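Local structure of PPC domain-containing protein (Archaeoglobus fulgidus, 2H6L) at residues A49-Y54 against I90-G95; E68-L73 against E99-H104; I35-I40 against E123-A128; R24-F29 against C113-L118. The protein is of unknown function but binds zinc and forms a trimer built on the Plants and Prokaryotes Conserved (PPC) domain. All coordinates share one frame; numbering follows the deposited sequence.

Contact 1: residues A49-Y54 against I90-G95. With ZN (zinc ion), chain D.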
loop_
_atom_site.group_PDB
_atom_site.type_symbol
_atom_site.label_atom_id
_atom_site.label_comp_id
_atom_site.label_asym_id
_atom_site.label_seq_id
_atom_site.Cartn_x
_atom_site.Cartn_y
_atom_site.Cartn_z
ATOM N N ALA A 49 -1.236 14.634 13.552
ATOM C CA ALA A 49 -0.895 14.770 12.153
ATOM C C ALA A 49 -1.584 15.930 11.477
ATOM O O ALA A 49 -2.510 16.534 12.019
ATOM C CB ALA A 49 -1.248 13.473 11.422
ATOM N N VAL A 50 -1.101 16.239 10.279
ATOM C CA VAL A 50 -1.687 17.277 9.454
ATOM C C VAL A 50 -1.809 16.676 8.062
ATOM O O VAL A 50 -0.813 16.308 7.444
ATOM C CB VAL A 50 -0.814 18.548 9.388
ATOM C CG1 VAL A 50 -1.453 19.557 8.430
ATOM C CG2 VAL A 50 -0.683 19.171 10.784
ATOM N N ILE A 51 -3.041 16.554 7.588
ATOM C CA ILE A 51 -3.307 15.995 6.272
ATOM C C ILE A 51 -4.089 17.032 5.480
ATOM O O ILE A 51 -4.308 18.148 5.951
ATOM C CB ILE A 51 -4.155 14.708 6.364
ATOM C CG1 ILE A 51 -5.521 15.027 6.974
ATOM C CG2 ILE A 51 -3.428 13.660 7.208
ATOM C CD1 ILE A 51 -6.502 13.876 6.915
ATOM N N GLY A 52 -4.520 16.672 4.281
ATOM C CA GLY A 52 -5.281 17.626 3.501
ATOM C C GLY A 52 -5.722 17.079 2.173
ATOM O O GLY A 52 -5.248 16.034 1.734
ATOM N N TYR A 53 -6.653 17.774 1.538
ATOM C CA TYR A 53 -7.121 17.341 0.237
ATOM C C TYR A 53 -6.943 18.501 -0.733
ATOM O O TYR A 53 -6.933 19.667 -0.329
ATOM C CB TYR A 53 -8.574 16.872 0.319
ATOM C CG TYR A 53 -9.580 17.928 0.683
ATOM C CD1 TYR A 53 -10.095 18.788 -0.289
ATOM C CD2 TYR A 53 -10.057 18.042 1.988
ATOM C CE1 TYR A 53 -11.068 19.731 0.031
ATOM C CE2 TYR A 53 -11.028 18.984 2.317
ATOM C CZ TYR A 53 -11.534 19.824 1.331
ATOM O OH TYR A 53 -12.522 20.727 1.639
ATOM N N TYR A 54 -6.782 18.178 -2.009
ATOM C CA TYR A 54 -6.562 19.192 -3.023
ATOM C C TYR A 54 -7.834 19.628 -3.750
ATOM O O TYR A 54 -8.512 18.818 -4.388
ATOM C CB TYR A 54 -5.548 18.662 -4.033
ATOM C CG TYR A 54 -4.977 19.705 -4.952
ATOM C CD1 TYR A 54 -4.166 20.729 -4.459
ATOM C CD2 TYR A 54 -5.236 19.666 -6.327
ATOM C CE1 TYR A 54 -3.622 21.692 -5.312
ATOM C CE2 TYR A 54 -4.699 20.624 -7.192
ATOM C CZ TYR A 54 -3.893 21.632 -6.680
ATOM O OH TYR A 54 -3.348 22.561 -7.529
ATOM N N ILE A 90 3.545 11.746 0.007
ATOM C CA ILE A 90 2.892 10.647 0.703
ATOM C C ILE A 90 1.415 10.841 0.981
ATOM O O ILE A 90 0.979 11.923 1.364
ATOM C CB ILE A 90 3.580 10.395 2.065
ATOM C CG1 ILE A 90 5.075 10.178 1.856
ATOM C CG2 ILE A 90 2.933 9.197 2.769
ATOM C CD1 ILE A 90 5.887 10.286 3.131
ATOM N N HIS A 91 0.648 9.773 0.797
ATOM C CA HIS A 91 -0.774 9.804 1.082
ATOM C C HIS A 91 -1.008 8.804 2.203
ATOM O O HIS A 91 -0.343 7.768 2.266
ATOM C CB HIS A 91 -1.593 9.436 -0.159
ATOM C CG HIS A 91 -1.796 10.581 -1.105
ATOM N ND1 HIS A 91 -2.836 10.630 -2.008
ATOM C CD2 HIS A 91 -1.103 11.733 -1.270
ATOM C CE1 HIS A 91 -2.778 11.762 -2.686
ATOM N NE2 HIS A 91 -1.735 12.450 -2.257
ATOM N N VAL A 92 -1.935 9.114 3.100
ATOM C CA VAL A 92 -2.200 8.216 4.213
ATOM C C VAL A 92 -3.653 8.070 4.580
ATOM O O VAL A 92 -4.519 8.836 4.151
ATOM C CB VAL A 92 -1.494 8.678 5.514
ATOM C CG1 VAL A 92 0.010 8.643 5.346
ATOM C CG2 VAL A 92 -1.980 10.083 5.893
ATOM N N LEU A 93 -3.885 7.054 5.397
ATOM C CA LEU A 93 -5.183 6.745 5.966
ATOM C C LEU A 93 -4.839 6.536 7.437
ATOM O O LEU A 93 -4.029 5.672 7.788
ATOM C CB LEU A 93 -5.758 5.475 5.342
ATOM C CG LEU A 93 -6.543 5.758 4.063
ATOM C CD1 LEU A 93 -6.174 4.766 2.975
ATOM C CD2 LEU A 93 -8.026 5.704 4.386
ATOM N N LEU A 94 -5.418 7.378 8.280
ATOM C CA LEU A 94 -5.187 7.339 9.720
ATOM C C LEU A 94 -6.519 7.174 10.418
ATOM O O LEU A 94 -7.550 7.608 9.910
ATOM C CB LEU A 94 -4.553 8.653 10.193
ATOM C CG LEU A 94 -3.075 8.990 9.980
ATOM C CD1 LEU A 94 -2.505 8.255 8.796
ATOM C CD2 LEU A 94 -2.948 10.501 9.812
ATOM N N GLY A 95 -6.499 6.557 11.591
ATOM C CA GLY A 95 -7.736 6.389 12.319
ATOM C C GLY A 95 -7.759 5.168 13.205
ATOM O O GLY A 95 -6.732 4.541 13.451
HETATM ZN ZN ZN D . -0.722 14.325 -2.800
#

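Contact 2: residues E68-L73 against E99-H104. With ZN (zinc ion), chain D.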
loop_
_atom_site.group_PDB
_atom_site.type_symbol
_atom_site.label_atom_id
_atom_site.label_comp_id
_atom_site.label_asym_id
_atom_site.label_seq_id
_atom_site.Cartn_x
_atom_site.Cartn_y
_atom_site.Cartn_z
ATOM N N GLU A 68 -4.987 13.931 17.885
ATOM C CA GLU A 68 -5.397 12.749 18.624
ATOM C C GLU A 68 -4.589 11.584 18.087
ATOM O O GLU A 68 -4.328 11.501 16.885
ATOM C CB GLU A 68 -6.891 12.443 18.429
ATOM C CG GLU A 68 -7.287 11.046 18.943
ATOM C CD GLU A 68 -8.722 10.658 18.635
ATOM O OE1 GLU A 68 -9.155 10.845 17.476
ATOM O OE2 GLU A 68 -9.411 10.147 19.546
ATOM N N PRO A 69 -4.165 10.676 18.972
ATOM C CA PRO A 69 -3.386 9.512 18.548
ATOM C C PRO A 69 -4.180 8.758 17.489
ATOM O O PRO A 69 -5.385 8.569 17.639
ATOM C CB PRO A 69 -3.248 8.714 19.838
ATOM C CG PRO A 69 -3.168 9.792 20.873
ATOM C CD PRO A 69 -4.265 10.739 20.441
ATOM N N LEU A 70 -3.510 8.334 16.423
ATOM C CA LEU A 70 -4.176 7.605 15.346
ATOM C C LEU A 70 -3.282 6.496 14.816
ATOM O O LEU A 70 -2.059 6.595 14.870
ATOM C CB LEU A 70 -4.519 8.566 14.200
ATOM C CG LEU A 70 -5.945 9.103 13.999
ATOM C CD1 LEU A 70 -6.718 9.122 15.291
ATOM C CD2 LEU A 70 -5.861 10.502 13.396
ATOM N N GLU A 71 -3.900 5.432 14.313
ATOM C CA GLU A 71 -3.149 4.326 13.740
ATOM C C GLU A 71 -2.843 4.692 12.295
ATOM O O GLU A 71 -3.650 5.348 11.637
ATOM C CB GLU A 71 -3.989 3.048 13.721
ATOM C CG GLU A 71 -4.350 2.467 15.073
ATOM C CD GLU A 71 -3.248 1.606 15.625
ATOM O OE1 GLU A 71 -2.824 0.670 14.912
ATOM O OE2 GLU A 71 -2.805 1.856 16.765
ATOM N N ILE A 72 -1.680 4.285 11.805
ATOM C CA ILE A 72 -1.350 4.523 10.412
ATOM C C ILE A 72 -1.977 3.307 9.752
ATOM O O ILE A 72 -1.413 2.217 9.780
ATOM C CB ILE A 72 0.158 4.499 10.148
ATOM C CG1 ILE A 72 0.857 5.605 10.943
ATOM C CG2 ILE A 72 0.418 4.696 8.659
ATOM C CD1 ILE A 72 2.367 5.582 10.797
ATOM N N LEU A 73 -3.164 3.490 9.190
ATOM C CA LEU A 73 -3.873 2.389 8.553
ATOM C C LEU A 73 -3.289 2.071 7.191
ATOM O O LEU A 73 -3.368 0.933 6.709
ATOM C CB LEU A 73 -5.347 2.743 8.434
ATOM C CG LEU A 73 -5.972 3.140 9.771
ATOM C CD1 LEU A 73 -7.440 3.494 9.575
ATOM C CD2 LEU A 73 -5.827 1.989 10.768
ATOM N N GLU A 99 -13.449 5.160 12.671
ATOM C CA GLU A 99 -13.053 6.564 12.593
ATOM C C GLU A 99 -11.852 6.636 11.664
ATOM O O GLU A 99 -10.720 6.386 12.080
ATOM C CB GLU A 99 -12.663 7.091 13.976
ATOM C CG GLU A 99 -12.479 8.608 14.048
ATOM C CD GLU A 99 -11.865 9.062 15.365
ATOM O OE1 GLU A 99 -12.087 8.386 16.390
ATOM O OE2 GLU A 99 -11.168 10.097 15.382
ATOM N N VAL A 100 -12.096 6.971 10.403
ATOM C CA VAL A 100 -11.012 7.034 9.434
ATOM C C VAL A 100 -10.897 8.373 8.722
ATOM O O VAL A 100 -11.895 8.964 8.319
ATOM C CB VAL A 100 -11.160 5.926 8.372
ATOM C CG1 VAL A 100 -9.987 5.968 7.411
ATOM C CG2 VAL A 100 -11.251 4.564 9.056
ATOM N N TYR A 101 -9.659 8.830 8.567
ATOM C CA TYR A 101 -9.353 10.092 7.897
ATOM C C TYR A 101 -8.330 9.739 6.831
ATOM O O TYR A 101 -7.604 8.757 6.976
ATOM C CB TYR A 101 -8.715 11.078 8.874
ATOM C CG TYR A 101 -9.524 11.345 10.117
ATOM C CD1 TYR A 101 -10.623 12.203 10.093
ATOM C CD2 TYR A 101 -9.178 10.755 11.331
ATOM C CE1 TYR A 101 -11.354 12.469 11.253
ATOM C CE2 TYR A 101 -9.898 11.015 12.490
ATOM C CZ TYR A 101 -10.979 11.872 12.448
ATOM O OH TYR A 101 -11.662 12.150 13.600
ATOM N N GLY A 102 -8.265 10.523 5.762
ATOM C CA GLY A 102 -7.298 10.229 4.721
ATOM C C GLY A 102 -6.950 11.433 3.873
ATOM O O GLY A 102 -7.733 12.380 3.782
ATOM N N GLY A 103 -5.775 11.404 3.254
ATOM C CA GLY A 103 -5.377 12.507 2.403
ATOM C C GLY A 103 -3.894 12.636 2.152
ATOM O O GLY A 103 -3.111 11.716 2.407
ATOM N N HIS A 104 -3.522 13.798 1.626
ATOM C CA HIS A 104 -2.139 14.135 1.346
ATOM C C HIS A 104 -1.527 14.371 2.732
ATOM O O HIS A 104 -2.113 15.065 3.562
ATOM C CB HIS A 104 -2.095 15.423 0.511
ATOM C CG HIS A 104 -0.718 15.845 0.110
ATOM N ND1 HIS A 104 -0.172 15.543 -1.117
ATOM C CD2 HIS A 104 0.233 16.537 0.786
ATOM C CE1 HIS A 104 1.058 16.025 -1.182
ATOM N NE2 HIS A 104 1.326 16.631 -0.039
HETATM ZN ZN ZN D . -0.722 14.325 -2.800
#

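Contact 3: residues I35-I40 against E123-A128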
loop_
_atom_site.group_PDB
_atom_site.type_symbol
_atom_site.label_atom_id
_atom_site.label_comp_id
_atom_site.label_asym_id
_atom_site.label_seq_id
_atom_site.Cartn_x
_atom_site.Cartn_y
_atom_site.Cartn_z
ATOM N N ILE A 35 19.400 8.930 -1.768
ATOM C CA ILE A 35 18.337 8.304 -2.559
ATOM C C ILE A 35 17.499 9.424 -3.180
ATOM O O ILE A 35 16.933 10.240 -2.459
ATOM C CB ILE A 35 17.397 7.443 -1.677
ATOM C CG1 ILE A 35 18.208 6.466 -0.819
ATOM C CG2 ILE A 35 16.418 6.681 -2.560
ATOM C CD1 ILE A 35 18.966 5.451 -1.607
ATOM N N HIS A 36 17.412 9.463 -4.506
ATOM C CA HIS A 36 16.647 10.508 -5.185
ATOM C C HIS A 36 15.328 10.034 -5.776
ATOM O O HIS A 36 14.488 10.845 -6.166
ATOM C CB HIS A 36 17.496 11.143 -6.289
ATOM C CG HIS A 36 18.724 11.834 -5.783
ATOM N ND1 HIS A 36 19.681 12.366 -6.620
ATOM C CD2 HIS A 36 19.152 12.078 -4.520
ATOM C CE1 HIS A 36 20.646 12.906 -5.896
ATOM N NE2 HIS A 36 20.348 12.745 -4.619
ATOM N N ALA A 37 15.148 8.719 -5.843
ATOM C CA ALA A 37 13.925 8.136 -6.381
ATOM C C ALA A 37 13.637 6.854 -5.607
ATOM O O ALA A 37 14.534 6.043 -5.396
ATOM C CB ALA A 37 14.102 7.831 -7.867
ATOM N N ALA A 38 12.393 6.675 -5.177
ATOM C CA ALA A 38 12.031 5.482 -4.417
ATOM C C ALA A 38 10.536 5.331 -4.194
ATOM O O ALA A 38 9.760 6.258 -4.428
ATOM C CB ALA A 38 12.738 5.498 -3.065
ATOM N N HIS A 39 10.147 4.137 -3.757
ATOM C CA HIS A 39 8.762 3.835 -3.433
ATOM C C HIS A 39 8.760 3.744 -1.913
ATOM O O HIS A 39 9.689 3.189 -1.327
ATOM C CB HIS A 39 8.335 2.493 -4.020
ATOM C CG HIS A 39 6.949 2.084 -3.629
ATOM N ND1 HIS A 39 6.661 0.847 -3.092
ATOM C CD2 HIS A 39 5.771 2.747 -3.706
ATOM C CE1 HIS A 39 5.364 0.765 -2.858
ATOM N NE2 HIS A 39 4.801 1.904 -3.221
ATOM N N ILE A 40 7.723 4.286 -1.283
ATOM C CA ILE A 40 7.628 4.298 0.170
ATOM C C ILE A 40 6.359 3.659 0.703
ATOM O O ILE A 40 5.281 3.829 0.138
ATOM C CB ILE A 40 7.647 5.737 0.707
ATOM C CG1 ILE A 40 8.977 6.410 0.368
ATOM C CG2 ILE A 40 7.383 5.735 2.205
ATOM C CD1 ILE A 40 8.974 7.908 0.643
ATOM N N GLU A 123 17.233 7.623 -13.644
ATOM C CA GLU A 123 17.037 9.070 -13.643
ATOM C C GLU A 123 15.847 9.434 -12.764
ATOM O O GLU A 123 14.725 9.033 -13.033
ATOM C CB GLU A 123 16.806 9.577 -15.066
ATOM C CG GLU A 123 17.977 9.329 -15.993
ATOM C CD GLU A 123 19.274 9.895 -15.443
ATOM O OE1 GLU A 123 19.236 11.008 -14.878
ATOM O OE2 GLU A 123 20.329 9.240 -15.584
ATOM N N ALA A 124 16.102 10.198 -11.709
ATOM C CA ALA A 124 15.047 10.607 -10.793
ATOM C C ALA A 124 14.118 11.649 -11.403
ATOM O O ALA A 124 14.565 12.611 -12.027
ATOM C CB ALA A 124 15.658 11.160 -9.503
ATOM N N PRO A 125 12.801 11.458 -11.245
ATOM C CA PRO A 125 11.877 12.444 -11.808
ATOM C C PRO A 125 11.948 13.739 -11.001
ATOM O O PRO A 125 12.117 13.714 -9.775
ATOM C CB PRO A 125 10.522 11.752 -11.710
ATOM C CG PRO A 125 10.679 10.843 -10.538
ATOM C CD PRO A 125 12.075 10.297 -10.704
ATOM N N GLU A 126 11.848 14.864 -11.703
ATOM C CA GLU A 126 11.901 16.170 -11.072
ATOM C C GLU A 126 10.515 16.793 -11.104
ATOM O O GLU A 126 9.793 16.675 -12.097
ATOM C CB GLU A 126 12.883 17.077 -11.812
ATOM C CG GLU A 126 14.292 16.527 -11.932
ATOM C CD GLU A 126 15.245 17.530 -12.551
ATOM O OE1 GLU A 126 15.421 18.612 -11.950
ATOM O OE2 GLU A 126 15.808 17.245 -13.631
ATOM N N ARG A 127 10.145 17.458 -10.019
ATOM C CA ARG A 127 8.843 18.095 -9.933
ATOM C C ARG A 127 8.893 19.550 -10.389
ATOM O O ARG A 127 9.678 20.351 -9.879
ATOM C CB ARG A 127 8.305 18.005 -8.500
ATOM C CG ARG A 127 7.872 16.597 -8.097
ATOM C CD ARG A 127 7.330 16.532 -6.675
ATOM N NE ARG A 127 7.000 15.158 -6.298
ATOM C CZ ARG A 127 5.955 14.485 -6.767
ATOM N NH1 ARG A 127 5.124 15.059 -7.628
ATOM N NH2 ARG A 127 5.746 13.230 -6.386
ATOM N N ALA A 128 8.060 19.879 -11.370
ATOM C CA ALA A 128 7.982 21.239 -11.897
ATOM C C ALA A 128 6.511 21.641 -11.931
ATOM O O ALA A 128 5.630 20.789 -12.079
ATOM C CB ALA A 128 8.583 21.304 -13.303
#

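Contact 4: residues R24-F29 against C113-L118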
loop_
_atom_site.group_PDB
_atom_site.type_symbol
_atom_site.label_atom_id
_atom_site.label_comp_id
_atom_site.label_asym_id
_atom_site.label_seq_id
_atom_site.Cartn_x
_atom_site.Cartn_y
_atom_site.Cartn_z
ATOM N N ARG A 24 9.831 14.280 7.945
ATOM C CA ARG A 24 11.186 14.787 8.149
ATOM C C ARG A 24 12.234 13.698 8.364
ATOM O O ARG A 24 13.346 13.788 7.833
ATOM C CB ARG A 24 11.217 15.761 9.329
ATOM C CG ARG A 24 10.322 16.982 9.145
ATOM C CD ARG A 24 10.783 17.855 7.990
ATOM N NE ARG A 24 9.846 18.945 7.729
ATOM C CZ ARG A 24 10.047 19.915 6.842
ATOM N NH1 ARG A 24 11.159 19.943 6.120
ATOM N NH2 ARG A 24 9.132 20.859 6.672
ATOM N N GLN A 25 11.892 12.675 9.142
ATOM C CA GLN A 25 12.833 11.591 9.406
ATOM C C GLN A 25 13.187 10.838 8.136
ATOM O O GLN A 25 14.350 10.540 7.886
ATOM C CB GLN A 25 12.258 10.621 10.430
ATOM C CG GLN A 25 12.080 11.242 11.796
ATOM C CD GLN A 25 11.739 10.225 12.862
ATOM O OE1 GLN A 25 12.533 9.335 13.164
ATOM N NE2 GLN A 25 10.552 10.352 13.437
ATOM N N ILE A 26 12.181 10.530 7.331
ATOM C CA ILE A 26 12.424 9.825 6.087
ATOM C C ILE A 26 13.329 10.675 5.201
ATOM O O ILE A 26 14.319 10.187 4.658
ATOM C CB ILE A 26 11.091 9.525 5.353
ATOM C CG1 ILE A 26 10.272 8.527 6.188
ATOM C CG2 ILE A 26 11.369 8.981 3.946
ATOM C CD1 ILE A 26 8.945 8.102 5.568
ATOM N N GLU A 27 12.996 11.954 5.069
ATOM C CA GLU A 27 13.795 12.848 4.241
ATOM C C GLU A 27 15.245 12.904 4.710
ATOM O O GLU A 27 16.154 13.013 3.895
ATOM C CB GLU A 27 13.176 14.254 4.216
ATOM C CG GLU A 27 11.717 14.255 3.743
ATOM C CD GLU A 27 11.289 15.557 3.084
ATOM O OE1 GLU A 27 11.690 16.636 3.573
ATOM O OE2 GLU A 27 10.538 15.500 2.080
ATOM N N GLU A 28 15.470 12.821 6.018
ATOM C CA GLU A 28 16.839 12.850 6.522
ATOM C C GLU A 28 17.539 11.572 6.089
ATOM O O GLU A 28 18.702 11.592 5.683
ATOM C CB GLU A 28 16.853 12.980 8.046
ATOM C CG GLU A 28 16.431 14.361 8.540
ATOM C CD GLU A 28 16.289 14.429 10.049
ATOM O OE1 GLU A 28 17.259 14.081 10.756
ATOM O OE2 GLU A 28 15.207 14.833 10.526
ATOM N N PHE A 29 16.827 10.455 6.170
ATOM C CA PHE A 29 17.392 9.181 5.762
ATOM C C PHE A 29 17.806 9.219 4.287
ATOM O O PHE A 29 18.910 8.803 3.926
ATOM C CB PHE A 29 16.369 8.067 5.958
ATOM C CG PHE A 29 16.807 6.755 5.392
ATOM C CD1 PHE A 29 17.847 6.047 5.978
ATOM C CD2 PHE A 29 16.206 6.242 4.245
ATOM C CE1 PHE A 29 18.287 4.847 5.429
ATOM C CE2 PHE A 29 16.635 5.044 3.688
ATOM C CZ PHE A 29 17.682 4.342 4.282
ATOM N N CYS A 113 6.742 3.852 14.133
ATOM C CA CYS A 113 6.612 3.748 12.687
ATOM C C CYS A 113 7.685 2.884 12.043
ATOM O O CYS A 113 8.870 3.064 12.286
ATOM C CB CYS A 113 6.638 5.148 12.069
ATOM S SG CYS A 113 6.271 5.196 10.300
ATOM N N GLU A 114 7.247 1.938 11.222
ATOM C CA GLU A 114 8.140 1.036 10.517
ATOM C C GLU A 114 7.940 1.364 9.043
ATOM O O GLU A 114 6.851 1.203 8.495
ATOM C CB GLU A 114 7.770 -0.418 10.845
ATOM C CG GLU A 114 7.720 -0.664 12.362
ATOM C CD GLU A 114 7.330 -2.089 12.777
ATOM O OE1 GLU A 114 6.628 -2.789 12.019
ATOM O OE2 GLU A 114 7.715 -2.498 13.893
ATOM N N VAL A 115 9.007 1.838 8.414
ATOM C CA VAL A 115 8.956 2.255 7.025
ATOM C C VAL A 115 9.729 1.335 6.098
ATOM O O VAL A 115 10.811 0.860 6.440
ATOM C CB VAL A 115 9.543 3.688 6.869
ATOM C CG1 VAL A 115 9.292 4.213 5.463
ATOM C CG2 VAL A 115 8.941 4.615 7.913
ATOM N N PHE A 116 9.164 1.077 4.925
ATOM C CA PHE A 116 9.850 0.258 3.942
ATOM C C PHE A 116 10.249 1.219 2.842
ATOM O O PHE A 116 9.403 1.913 2.283
ATOM C CB PHE A 116 8.939 -0.820 3.352
ATOM C CG PHE A 116 9.569 -1.581 2.211
ATOM C CD1 PHE A 116 10.819 -2.176 2.362
ATOM C CD2 PHE A 116 8.920 -1.693 0.985
ATOM C CE1 PHE A 116 11.421 -2.864 1.310
ATOM C CE2 PHE A 116 9.509 -2.378 -0.071
ATOM C CZ PHE A 116 10.763 -2.967 0.090
ATOM N N VAL A 117 11.537 1.282 2.552
ATOM C CA VAL A 117 12.015 2.167 1.501
ATOM C C VAL A 117 12.641 1.337 0.394
ATOM O O VAL A 117 13.553 0.551 0.640
ATOM C CB VAL A 117 13.055 3.159 2.036
ATOM C CG1 VAL A 117 13.571 4.032 0.903
ATOM C CG2 VAL A 117 12.436 4.009 3.133
ATOM N N LEU A 118 12.134 1.506 -0.822
ATOM C CA LEU A 118 12.652 0.773 -1.972
ATOM C C LEU A 118 13.284 1.779 -2.919
ATOM O O LEU A 118 12.593 2.395 -3.738
ATOM C CB LEU A 118 11.516 0.030 -2.686
ATOM C CG LEU A 118 11.893 -0.896 -3.846
ATOM C CD1 LEU A 118 12.664 -2.100 -3.324
ATOM C CD2 LEU A 118 10.636 -1.362 -4.546
#

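Contact 1: residues A49-Y54 against I90-G95
Ile51 and Leu94 meet across the inside of one curled antiparallel sheet, with their strands, 49-54 and 90-95, crossing steeply at 113° instead of lying side by side. In this PPC domain the sheet bends round on itself, so that strand 45-55 faces strand 85-96 although strands 70-82 and 99-110 pair with both of them. The axes of the two strand segments stay 8.6 Å apart at closest approach, and methyl groups alone bridge the gap. Ile51 CG2 has two partners. It lies beside the backbone N because CG1 takes the place between N and the carbonyl carbon (chi1 63°), and from there it reaches Val92 CG2 at 4.1 Å and Leu94 CD2 at the same separation. The side chains of Ile51 and Leu94 run past each other in opposite directions, whereas Val92 meets Ile51 at a slant. Ala49 CB closes the row on Leu94 CD2 at 3.8 Å. All four residues are buried, and the layer is continued by Leu75 and Leu105, which pack on Val92. Just beyond this apolar patch strand 85-96 supplies a zinc ligand, His91, joined at the metal by His89 and His104. His91 ND1 is hydrogen-bonded to Ile72 O of the second subunit, which helps fix the ring rotation, while NE2 binds the zinc ion at 2.2 Å.

Contact 2: residues E68-L73 against E99-H104
Glu99 begins the second strand with a meeting of like charges: its OE2 lies 3.0 Å from Glu68 OE1, their carboxylate planes 37° apart. Both strands, 70-82 and 99-110, pair with strand 85-96 in the curled antiparallel sheet of the PPC domain, so these side chains meet across that intervening strand. Two carboxylate oxygens this close would probably repel if both groups are ionised, so a shared proton is possible; Lys96 forms a salt bridge with Glu68 OE2, and Tyr101 OH donates to Glu99 OE2 (2.8 Å), approaching on the anti side and 26° out of the carboxylate plane. Replacing Glu99 by an alanine would probably leave the Tyr101 hydroxyl without this acceptor and its ring less firmly held. Next comes Val100, whose CG2 packs against Leu73 CD1 at 4.0 Å, with Leu93 covering both residues. Tyr101 follows, its ring carried beside the backbone N by a chi1 of -55°, and Leu70 crosses it at about a right angle, CD2 coming to 3.9 Å from Tyr101 CD2; Ile51 also packs on this tyrosine. Gly102 and Gly103 then carry the strand into the trimer interface: Gly102 makes backbone hydrogen bonds with the second subunit, and Leu73 packs on Gly103 of the third subunit. The segment finishes at the metal site shared with His89 and His91, where His104 ND1 binds the zinc ion at 2.1 Å.

Contact 3: residues I35-I40 against E123-A128
This is a small, mostly apolar touch between two non-regular pieces of chain, in which Ala124 and Pro125 settle against His36 and Ala37. It sits in the PPC fold where the link from helix 22-33 enters strand 38-43 of the main sheet and the C-terminal chain passes towards its own two-stranded sheet, 127-129 with 136-138. The backbones come close, with 5.2 Å between Ala37 CA and Ala124 CA, and only small groups lie in the gap. Ala124 CB does most of the touching: it lies 3.6 Å from His36 O and 3.7 Å from His36 CB. The imidazole takes no part. With CG anti to the carbonyl carbon (chi1 -63°) it swings away from Ala124, leaving the histidine to present just its CB and backbone. Ala37 has the more sheltered place, backed by Phe6 and hydrogen-bonded through its backbone to Leu120. Pro125 is buried too, among Phe4, Phe6 and Trp138, with Leu13 of the second subunit packed against it; its backbone bonds to Met81 of strand 70-82. The two segments also reach that subunit further along, Arg127 through a salt bridge to Glu114 of the second subunit and His39 by stacking on Phe116 of the same neighbour. At the junction itself Ala37 CB stands 4.0 Å from Ala124 CB, and the proline ring extends the patch with one corner, Pro125 CD, at 4.3 Å from Ala37 CB.

Contact 4: residues R24-F29 against C113-L118
Ile26 and Val115 form the tighter half of this helix-on-sheet packing, Ile26 CD1 meeting Val115 CG1 at 3.9 Å. The isoleucine reaches toward the strand with CG1 anti to the carbonyl carbon and CD1 fully extended beyond it (chi2 -178°), so that its terminal methyl touches the valine. One helical turn on, the fit is slacker. Phe29 CE2 lies 4.3 Å from Val117 CG1, and the methyl stands at the edge of the ring, near its plane, rather than over a face. A chi1 of 172° sends this ring away from the backbone N and out toward the sheet, where Phe12 meets it edge-to-face. Residues three apart on the helix thus meet residues two apart on the strand, and all four side chains are buried. The other flank of the helix is open, with Arg24 and Glu28 turned to solvent. Glu27, partly exposed, accepts a hydrogen bond from Cys88 N. Glu114 and Phe116 point to the opposite face of the sheet, Glu114 OE1 accepting a hydrogen bond from ND1 of the zinc ligand His89 of the third subunit, and Phe116 stacking on His39 of the same subunit. Helix 22-33 thus covers one face of the main sheet, packed on strand 113-119, which runs between strands 10-15 and 38-43 and is antiparallel to both.

From the N terminus, helix 22-33 opens contact 4 and the following link into strand 38-43 opens contact 3. Contacts 1 and 2 begin next, at 49-54 and 68-73, and close in the same order at 90-95 and 99-104, so their loops cross. Contact 4 closes at 113-118 and contact 3 at 123-128; these two cross as well, and both enclose contacts 1 and 2. The inner pair, with centres 7 Å apart, ties the curled part of the sheet together beside the zinc ion. Contact 4 holds the helix on the sheet, and contact 3 brings the C-terminal chain up to the start of strand 38-43, about 21 Å from contact 1 between centres.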